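MHP1 (Microbacterium liquefaciens, PDB 2JLN) mediates sodium-dependent binding and uptake of 5-aryl-substituted hydantoins, preferring 5-indolylmethyl and 5-benzyl hydantoin, as a membrane symporter. Local coordinates at residues Y403-V417 and L440-F452. Sequence-based numbering, arbitrary orientation.
Sequences YWRGVNWVALAVYAV and LHIPAMRWVAKTF
F452 meets W404 and Y403 at the aromatic end of this contact, while V410 and V414 meet A444 along an apolar helix-helix seam; F452, V414 and V410 bury the most surface. At the aromatic end, the F452 ring points its CE1/CZ edge at one face of W404; CE1 lies 3.6 Å from W404 CE2, and the planes stand at 89°, a T-shaped pair. A face of F452 receives Y403 twice: the tyrosine ring comes edge-on at 78°, and Y403 CA sits 3.8 Å from the F452 ring centroid, a CH-pi contact over the face. The F452 side chain leaves with CG anti to its own carbonyl carbon, which places the ring against Y403 and W404 of the 403-408 loop. Were this phenylalanine an alanine, the W404 face would probably lose its edge partner and Y403 the ring face that its edge and CA rest on. The Y403 hydroxyl reaches beyond this cluster to the backbone oxygen of M96.

Along the helices, the two methyls of V410 part: CG1 meets A444 CB at 3.6 Å, while CG2 packs against W447 CZ3 and V448 CG2. One turn on, V414 CG2 meets the same A444 CB (3.4 Å), and its CG1 lies by L440 CB. The small A444 thus receives both valines, with the axes of 409-417 and 440-448 9.9 Å apart. N408 is the N-cap of helix 409-417, its OD1 accepting from A411 N.

With N-to-C directions at 159°, this is an antiparallel helical hairpin of transmembrane helices 11 and 12, packed away from the sodium site.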
loop_
_atom_site.group_PDB
_atom_site.type_symbol
_atom_site.label_atom_id
_atom_site.label_comp_id
_atom_site.label_asym_id
_atom_site.label_seq_id
_atom_site.Cartn_x
_atom_site.Cartn_y
_atom_site.Cartn_z
ATOM N N TYR A 403 5.329 28.890 -1.731
ATOM C CA TYR A 403 6.042 29.319 -0.519
ATOM C C TYR A 403 7.395 29.962 -0.843
ATOM O O TYR A 403 7.494 30.770 -1.767
ATOM C CB TYR A 403 6.211 28.155 0.454
ATOM C CG TYR A 403 4.907 27.466 0.800
ATOM C CD1 TYR A 403 4.507 26.322 0.115
ATOM C CD2 TYR A 403 4.067 27.963 1.802
ATOM C CE1 TYR A 403 3.317 25.695 0.409
ATOM C CE2 TYR A 403 2.879 27.339 2.103
ATOM C CZ TYR A 403 2.513 26.202 1.402
ATOM O OH TYR A 403 1.344 25.553 1.687
ATOM N N TRP A 404 8.433 29.606 -0.096
ATOM C CA TRP A 404 9.767 30.164 -0.333
ATOM C C TRP A 404 10.444 29.486 -1.520
ATOM O O TRP A 404 11.137 28.490 -1.368
ATOM C CB TRP A 404 10.660 30.030 0.909
ATOM C CG TRP A 404 10.250 30.863 2.071
ATOM C CD1 TRP A 404 10.556 32.165 2.289
ATOM C CD2 TRP A 404 9.468 30.443 3.196
ATOM N NE1 TRP A 404 10.008 32.593 3.482
ATOM C CE2 TRP A 404 9.329 31.552 4.051
ATOM C CE3 TRP A 404 8.875 29.237 3.566
ATOM C CZ2 TRP A 404 8.619 31.494 5.232
ATOM C CZ3 TRP A 404 8.160 29.188 4.754
ATOM C CH2 TRP A 404 8.039 30.308 5.568
ATOM N N ARG A 405 10.236 30.018 -2.711
ATOM C CA ARG A 405 10.932 29.505 -3.888
ATOM C C ARG A 405 10.710 27.992 -4.114
ATOM O O ARG A 405 11.618 27.271 -4.563
ATOM C CB ARG A 405 12.424 29.831 -3.787
ATOM C CG ARG A 405 12.983 30.524 -5.029
ATOM C CD ARG A 405 14.455 30.899 -4.871
ATOM N NE ARG A 405 15.147 30.953 -6.161
ATOM C CZ ARG A 405 16.469 31.055 -6.302
ATOM N NH1 ARG A 405 17.256 31.115 -5.230
ATOM N NH2 ARG A 405 17.008 31.102 -7.519
ATOM N N GLY A 406 9.495 27.527 -3.804
ATOM C CA GLY A 406 9.084 26.150 -4.047
ATOM C C GLY A 406 9.092 25.210 -2.849
ATOM O O GLY A 406 8.726 24.053 -2.985
ATOM N N VAL A 407 9.498 25.690 -1.676
ATOM C CA VAL A 407 9.671 24.816 -0.512
ATOM C C VAL A 407 9.126 25.432 0.756
ATOM O O VAL A 407 9.399 26.591 1.024
ATOM C CB VAL A 407 11.137 24.600 -0.243
ATOM C CG1 VAL A 407 11.317 23.889 1.082
ATOM C CG2 VAL A 407 11.777 23.859 -1.413
ATOM N N ASN A 408 8.372 24.679 1.550
ATOM C CA ASN A 408 7.828 25.237 2.788
ATOM C C ASN A 408 8.687 24.821 3.973
ATOM O O ASN A 408 8.416 23.801 4.595
ATOM C CB ASN A 408 6.363 24.805 2.986
ATOM C CG ASN A 408 5.801 25.185 4.373
ATOM O OD1 ASN A 408 6.537 25.600 5.275
ATOM N ND2 ASN A 408 4.497 25.023 4.538
ATOM N N TRP A 409 9.721 25.595 4.293
ATOM C CA TRP A 409 10.647 25.161 5.341
ATOM C C TRP A 409 9.981 24.943 6.695
ATOM O O TRP A 409 10.398 24.054 7.422
ATOM C CB TRP A 409 11.884 26.054 5.462
ATOM C CG TRP A 409 12.635 26.167 4.175
ATOM C CD1 TRP A 409 12.513 27.157 3.245
ATOM C CD2 TRP A 409 13.605 25.244 3.655
ATOM N NE1 TRP A 409 13.356 26.915 2.180
ATOM C CE2 TRP A 409 14.035 25.746 2.407
ATOM C CE3 TRP A 409 14.143 24.041 4.116
ATOM C CZ2 TRP A 409 14.978 25.084 1.614
ATOM C CZ3 TRP A 409 15.096 23.396 3.337
ATOM C CH2 TRP A 409 15.499 23.918 2.100
ATOM N N VAL A 410 8.932 25.693 7.030
ATOM C CA VAL A 410 8.272 25.457 8.315
ATOM C C VAL A 410 7.667 24.062 8.424
ATOM O O VAL A 410 7.728 23.465 9.504
ATOM C CB VAL A 410 7.229 26.515 8.675
ATOM C CG1 VAL A 410 6.426 26.078 9.920
ATOM C CG2 VAL A 410 7.914 27.846 8.903
ATOM N N ALA A 411 7.109 23.539 7.316
ATOM C CA ALA A 411 6.588 22.132 7.234
ATOM C C ALA A 411 7.644 20.996 7.283
ATOM O O ALA A 411 7.446 20.011 7.984
ATOM C CB ALA A 411 5.687 21.948 6.023
ATOM N N LEU A 412 8.746 21.132 6.539
ATOM C CA LEU A 412 9.933 20.290 6.751
ATOM C C LEU A 412 10.479 20.412 8.178
ATOM O O LEU A 412 11.140 19.508 8.675
ATOM C CB LEU A 412 11.037 20.621 5.747
ATOM C CG LEU A 412 10.586 20.402 4.299
ATOM C CD1 LEU A 412 11.737 20.485 3.303
ATOM C CD2 LEU A 412 9.915 19.044 4.213
ATOM N N ALA A 413 10.214 21.521 8.851
ATOM C CA ALA A 413 10.623 21.616 10.248
ATOM C C ALA A 413 9.669 20.808 11.140
ATOM O O ALA A 413 10.122 19.992 11.943
ATOM C CB ALA A 413 10.724 23.052 10.697
ATOM N N VAL A 414 8.360 21.014 10.997
ATOM C CA VAL A 414 7.397 20.192 11.732
ATOM C C VAL A 414 7.696 18.715 11.493
ATOM O O VAL A 414 7.541 17.886 12.391
ATOM C CB VAL A 414 5.942 20.462 11.313
ATOM C CG1 VAL A 414 5.004 19.434 11.939
ATOM C CG2 VAL A 414 5.527 21.862 11.684
ATOM N N TYR A 415 8.135 18.372 10.286
ATOM C CA TYR A 415 8.507 16.981 10.017
ATOM C C TYR A 415 9.689 16.500 10.906
ATOM O O TYR A 415 9.583 15.463 11.581
ATOM C CB TYR A 415 8.810 16.773 8.529
ATOM C CG TYR A 415 8.721 15.336 8.082
ATOM C CD1 TYR A 415 7.540 14.836 7.580
ATOM C CD2 TYR A 415 9.806 14.476 8.172
ATOM C CE1 TYR A 415 7.422 13.524 7.167
ATOM C CE2 TYR A 415 9.696 13.155 7.754
ATOM C CZ TYR A 415 8.489 12.697 7.253
ATOM O OH TYR A 415 8.309 11.410 6.837
ATOM N N ALA A 416 10.793 17.259 10.911
ATOM C CA ALA A 416 11.968 16.943 11.738
ATOM C C ALA A 416 11.616 16.795 13.210
ATOM O O ALA A 416 11.764 15.717 13.770
ATOM C CB ALA A 416 13.025 17.984 11.564
ATOM N N VAL A 417 11.135 17.877 13.826
ATOM C CA VAL A 417 10.688 17.831 15.220
ATOM C C VAL A 417 9.851 16.584 15.563
ATOM O O VAL A 417 10.094 15.940 16.587
ATOM C CB VAL A 417 9.908 19.108 15.651
ATOM C CG1 VAL A 417 9.105 18.855 16.956
ATOM C CG2 VAL A 417 10.855 20.316 15.778
ATOM N N LEU A 440 1.411 19.533 15.652
ATOM C CA LEU A 440 2.273 20.699 15.448
ATOM C C LEU A 440 1.989 21.478 14.151
ATOM O O LEU A 440 2.264 22.680 14.070
ATOM C CB LEU A 440 3.743 20.307 15.476
ATOM C CG LEU A 440 4.179 19.356 16.585
ATOM C CD1 LEU A 440 5.709 19.129 16.512
ATOM C CD2 LEU A 440 3.738 19.851 17.996
ATOM N N HIS A 441 1.466 20.809 13.124
ATOM C CA HIS A 441 1.229 21.480 11.834
ATOM C C HIS A 441 0.260 22.650 12.013
ATOM O O HIS A 441 0.383 23.673 11.349
ATOM C CB HIS A 441 0.691 20.492 10.780
ATOM C CG HIS A 441 0.836 20.974 9.375
ATOM N ND1 HIS A 441 2.063 21.131 8.766
ATOM C CD2 HIS A 441 -0.089 21.348 8.457
ATOM C CE1 HIS A 441 1.890 21.588 7.538
ATOM N NE2 HIS A 441 0.592 21.734 7.325
ATOM N N ILE A 442 -0.692 22.500 12.929
ATOM C CA ILE A 442 -1.714 23.522 13.131
ATOM C C ILE A 442 -1.172 24.923 13.493
ATOM O O ILE A 442 -1.386 25.873 12.742
ATOM C CB ILE A 442 -2.798 23.038 14.101
ATOM C CG1 ILE A 442 -3.605 21.928 13.439
ATOM C CG2 ILE A 442 -3.733 24.154 14.434
ATOM C CD1 ILE A 442 -4.562 21.264 14.371
ATOM N N PRO A 443 -0.463 25.060 14.624
ATOM C CA PRO A 443 0.210 26.330 14.938
ATOM C C PRO A 443 1.269 26.695 13.908
ATOM O O PRO A 443 1.349 27.852 13.519
ATOM C CB PRO A 443 0.905 26.048 16.265
ATOM C CG PRO A 443 0.185 24.892 16.849
ATOM C CD PRO A 443 -0.277 24.063 15.687
ATOM N N ALA A 444 2.086 25.742 13.473
ATOM C CA ALA A 444 3.066 26.052 12.443
ATOM C C ALA A 444 2.404 26.679 11.214
ATOM O O ALA A 444 2.966 27.587 10.602
ATOM C CB ALA A 444 3.848 24.820 12.049
ATOM N N MET A 445 1.218 26.200 10.840
ATOM C CA MET A 445 0.578 26.681 9.612
ATOM C C MET A 445 -0.135 28.013 9.792
ATOM O O MET A 445 -0.220 28.796 8.843
ATOM C CB MET A 445 -0.377 25.647 9.000
ATOM C CG MET A 445 0.243 24.777 7.900
ATOM S SD MET A 445 0.917 25.683 6.485
ATOM C CE MET A 445 2.644 25.475 6.861
ATOM N N ARG A 446 -0.643 28.282 10.993
ATOM C CA ARG A 446 -1.219 29.604 11.251
ATOM C C ARG A 446 -0.151 30.688 11.350
ATOM O O ARG A 446 -0.458 31.869 11.463
ATOM C CB ARG A 446 -2.135 29.612 12.476
ATOM C CG ARG A 446 -3.570 29.196 12.138
ATOM C CD ARG A 446 -3.946 29.568 10.667
ATOM N NE ARG A 446 -5.379 29.408 10.366
ATOM C CZ ARG A 446 -6.206 30.404 10.019
ATOM N NH1 ARG A 446 -5.752 31.659 9.908
ATOM N NH2 ARG A 446 -7.494 30.139 9.770
ATOM N N TRP A 447 1.107 30.281 11.285
ATOM C CA TRP A 447 2.210 31.224 11.333
ATOM C C TRP A 447 2.684 31.548 9.912
ATOM O O TRP A 447 2.795 32.713 9.539
ATOM C CB TRP A 447 3.344 30.660 12.203
ATOM C CG TRP A 447 4.489 31.578 12.351
ATOM C CD1 TRP A 447 4.451 32.865 12.787
ATOM C CD2 TRP A 447 5.856 31.287 12.073
ATOM N NE1 TRP A 447 5.717 33.406 12.791
ATOM C CE2 TRP A 447 6.598 32.456 12.353
ATOM C CE3 TRP A 447 6.529 30.152 11.610
ATOM C CZ2 TRP A 447 7.977 32.527 12.180
ATOM C CZ3 TRP A 447 7.902 30.218 11.445
ATOM C CH2 TRP A 447 8.612 31.401 11.729
ATOM N N VAL A 448 2.947 30.513 9.119
ATOM C CA VAL A 448 3.281 30.681 7.710
ATOM C C VAL A 448 2.192 31.471 6.965
ATOM O O VAL A 448 2.459 32.115 5.938
ATOM C CB VAL A 448 3.474 29.311 7.052
ATOM C CG1 VAL A 448 3.545 29.418 5.545
ATOM C CG2 VAL A 448 4.722 28.682 7.582
ATOM N N ALA A 449 0.969 31.424 7.502
ATOM C CA ALA A 449 -0.198 32.027 6.855
ATOM C C ALA A 449 -0.212 33.557 6.964
ATOM O O ALA A 449 -1.007 34.223 6.307
ATOM C CB ALA A 449 -1.487 31.429 7.408
ATOM N N LYS A 450 0.670 34.100 7.801
ATOM C CA LYS A 450 0.813 35.533 7.961
ATOM C C LYS A 450 1.691 36.077 6.842
ATOM O O LYS A 450 1.763 37.288 6.614
ATOM C CB LYS A 450 1.486 35.838 9.288
ATOM C CG LYS A 450 0.588 35.885 10.513
ATOM C CD LYS A 450 1.381 36.543 11.650
ATOM C CE LYS A 450 0.920 36.146 13.055
ATOM N NZ LYS A 450 1.962 36.506 14.092
ATOM N N THR A 451 2.378 35.176 6.154
ATOM C CA THR A 451 3.286 35.550 5.084
ATOM C C THR A 451 2.768 35.112 3.723
ATOM O O THR A 451 2.958 35.820 2.740
ATOM C CB THR A 451 4.624 34.892 5.289
ATOM O OG1 THR A 451 5.213 35.398 6.495
ATOM C CG2 THR A 451 5.536 35.117 4.083
ATOM N N PHE A 452 2.125 33.942 3.666
ATOM C CA PHE A 452 1.623 33.366 2.415
ATOM C C PHE A 452 0.157 33.055 2.578
ATOM O O PHE A 452 -0.271 32.743 3.675
ATOM C CB PHE A 452 2.331 32.060 2.135
ATOM C CG PHE A 452 3.786 32.199 1.886
ATOM C CD1 PHE A 452 4.705 31.732 2.814
ATOM C CD2 PHE A 452 4.242 32.774 0.723
ATOM C CE1 PHE A 452 6.073 31.835 2.584
ATOM C CE2 PHE A 452 5.596 32.892 0.474
ATOM C CZ PHE A 452 6.516 32.414 1.402
#